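Local coordinates for chicken beta-microseminoprotein-like 3 (Gallus gallus, PDB 6RWC) that is an egg-white paralog of the beta-microseminoprotein (PSP-94) family whose function is unknown, at residues A[22-27]-A[32-37]. Numbering follows the deposited sequence.
Sequences GAVWKT and QCKCKM
The indole of Trp25 lies with one face over Cys33. Cys33 CB sits above the six-membered ring, offset toward its rim, and comes within 3.4 Å of Trp25 CZ2. The line from Cys33 CB to the centroid of the six-membered ring is 19° off the ring normal, a CH-pi contact. Cys33 SG is placed more obliquely, 4.6 Å from the centroid of the five-membered ring of Trp25. At the ring edge, in plane, lies the carbonyl carbon of Ala23. Tyr19 also stacks with the Trp25 ring, and Met40 touches it. Trp25 CG stands between its own backbone N and carbonyl carbon (chi1 71°), which brings the indole back across the neighbouring strand. Replacing Trp25 by alanine would probably strip the cover from Cys33 CB and leave Tyr19 without its stacking partner. Thr27 CG2 reaches the same sulfur, 3.6 Å from Cys33 SG.

Strands 24-26 and 31-35 form an antiparallel beta hairpin at one edge of the four-stranded sheet of this beta-microseminoprotein. Trp25 and Cys33 are a hydrogen-bonded pair: Cys33 N gives a nearly straight bond to Trp25 O, and Trp25 N bonds to Cys33 O. Cys35 N bonds to Ala23 O at 3.0 Å. Before strand 24-26, Gly22 N bonds to Cys35 O at 2.7 Å, almost linear at 178°. Disulfides tie Cys33 to Cys42 on the adjacent strand and Cys35 to Cys12.

Val24, Lys34 and Gln32 share the other face. Val24 CG2 packs against the extended Lys34 chain, 3.7 Å from Lys34 CG, while Val24 CG1 lies 3.7 Å from Gln32 OE1.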
loop_
_atom_site.group_PDB
_atom_site.type_symbol
_atom_site.label_atom_id
_atom_site.label_comp_id
_atom_site.label_asym_id
_atom_site.label_seq_id
_atom_site.Cartn_x
_atom_site.Cartn_y
_atom_site.Cartn_z
ATOM N N GLY A 22 -5.899 -18.343 -0.834
ATOM C CA GLY A 22 -4.627 -18.216 -1.503
ATOM C C GLY A 22 -4.552 -17.077 -2.498
ATOM O O GLY A 22 -3.456 -16.758 -2.973
ATOM N N ALA A 23 -5.685 -16.459 -2.825
ATOM C CA ALA A 23 -5.679 -15.349 -3.767
ATOM C C ALA A 23 -4.981 -14.136 -3.163
ATOM O O ALA A 23 -5.134 -13.835 -1.976
ATOM C CB ALA A 23 -7.109 -14.990 -4.175
ATOM N N VAL A 24 -4.198 -13.448 -3.992
ATOM C CA VAL A 24 -3.500 -12.225 -3.613
ATOM C C VAL A 24 -3.802 -11.170 -4.668
ATOM O O VAL A 24 -3.722 -11.452 -5.869
ATOM C CB VAL A 24 -1.980 -12.447 -3.487
ATOM C CG1 VAL A 24 -1.282 -11.151 -3.108
ATOM C CG2 VAL A 24 -1.681 -13.540 -2.468
ATOM N N TRP A 25 -4.153 -9.965 -4.228
ATOM C CA TRP A 25 -4.504 -8.911 -5.170
ATOM C C TRP A 25 -4.259 -7.553 -4.536
ATOM O O TRP A 25 -4.247 -7.410 -3.311
ATOM C CB TRP A 25 -5.960 -9.032 -5.633
ATOM C CG TRP A 25 -6.980 -8.688 -4.588
ATOM C CD1 TRP A 25 -7.645 -7.503 -4.452
ATOM C CD2 TRP A 25 -7.467 -9.543 -3.545
ATOM N NE1 TRP A 25 -8.511 -7.567 -3.387
ATOM C CE2 TRP A 25 -8.421 -8.807 -2.812
ATOM C CE3 TRP A 25 -7.186 -10.857 -3.157
ATOM C CZ2 TRP A 25 -9.098 -9.343 -1.716
ATOM C CZ3 TRP A 25 -7.857 -11.387 -2.066
ATOM C CH2 TRP A 25 -8.801 -10.630 -1.358
ATOM N N LYS A 26 -4.065 -6.556 -5.397
ATOM C CA LYS A 26 -3.879 -5.172 -4.986
ATOM C C LYS A 26 -5.173 -4.400 -5.202
ATOM O O LYS A 26 -5.862 -4.591 -6.209
ATOM C CB LYS A 26 -2.738 -4.520 -5.770
ATOM C CG LYS A 26 -2.354 -3.127 -5.291
ATOM C CD LYS A 26 -1.160 -2.593 -6.067
ATOM C CE LYS A 26 -1.491 -2.426 -7.543
ATOM N NZ LYS A 26 -0.300 -2.018 -8.342
ATOM N N THR A 27 -5.502 -3.528 -4.253
ATOM C CA THR A 27 -6.758 -2.800 -4.299
ATOM C C THR A 27 -6.578 -1.474 -5.034
ATOM O O THR A 27 -5.483 -1.121 -5.479
ATOM C CB THR A 27 -7.297 -2.576 -2.888
ATOM O OG1 THR A 27 -6.392 -1.740 -2.158
ATOM C CG2 THR A 27 -7.440 -3.901 -2.160
ATOM N N GLN A 32 -2.510 -4.392 -0.407
ATOM C CA GLN A 32 -2.395 -5.755 -0.904
ATOM C C GLN A 32 -3.153 -6.678 0.035
ATOM O O GLN A 32 -2.874 -6.708 1.238
ATOM C CB GLN A 32 -0.942 -6.218 -1.022
ATOM C CG GLN A 32 -0.840 -7.707 -1.364
ATOM C CD GLN A 32 0.550 -8.133 -1.786
ATOM O OE1 GLN A 32 1.142 -9.039 -1.198
ATOM N NE2 GLN A 32 1.073 -7.495 -2.824
ATOM N N CYS A 33 -4.105 -7.418 -0.515
ATOM C CA CYS A 33 -4.922 -8.346 0.248
ATOM C C CYS A 33 -4.554 -9.784 -0.096
ATOM O O CYS A 33 -4.156 -10.091 -1.224
ATOM C CB CYS A 33 -6.409 -8.123 -0.033
ATOM S SG CYS A 33 -7.046 -6.479 0.354
ATOM N N LYS A 34 -4.697 -10.664 0.890
ATOM C CA LYS A 34 -4.569 -12.098 0.685
ATOM C C LYS A 34 -5.697 -12.805 1.417
ATOM O O LYS A 34 -5.994 -12.490 2.573
ATOM C CB LYS A 34 -3.217 -12.631 1.170
ATOM C CG LYS A 34 -3.026 -14.113 0.889
ATOM C CD LYS A 34 -1.580 -14.538 1.063
ATOM C CE LYS A 34 -1.378 -15.975 0.604
ATOM N NZ LYS A 34 0.045 -16.402 0.705
ATOM N N CYS A 35 -6.329 -13.755 0.733
ATOM C CA CYS A 35 -7.405 -14.547 1.314
ATOM C C CYS A 35 -6.802 -15.788 1.963
ATOM O O CYS A 35 -6.397 -16.726 1.270
ATOM C CB CYS A 35 -8.433 -14.923 0.253
ATOM S SG CYS A 35 -9.828 -15.835 0.919
ATOM N N LYS A 36 -6.736 -15.788 3.290
ATOM C CA LYS A 36 -6.244 -16.922 4.054
ATOM C C LYS A 36 -7.416 -17.677 4.665
ATOM O O LYS A 36 -8.535 -17.164 4.754
ATOM C CB LYS A 36 -5.274 -16.464 5.149
ATOM C CG LYS A 36 -4.074 -15.690 4.623
ATOM C CD LYS A 36 -3.120 -16.595 3.856
ATOM C CE LYS A 36 -2.395 -17.550 4.793
ATOM N NZ LYS A 36 -1.496 -18.484 4.055
ATOM N N MET A 37 -7.141 -18.914 5.083
ATOM C CA MET A 37 -8.198 -19.779 5.600
ATOM C C MET A 37 -8.894 -19.160 6.805
ATOM O O MET A 37 -10.108 -19.317 6.978
ATOM C CB MET A 37 -7.626 -21.146 5.964
ATOM C CG MET A 37 -7.166 -21.968 4.775
ATOM S SD MET A 37 -8.132 -23.477 4.593
ATOM C CE MET A 37 -7.125 -24.385 3.424
#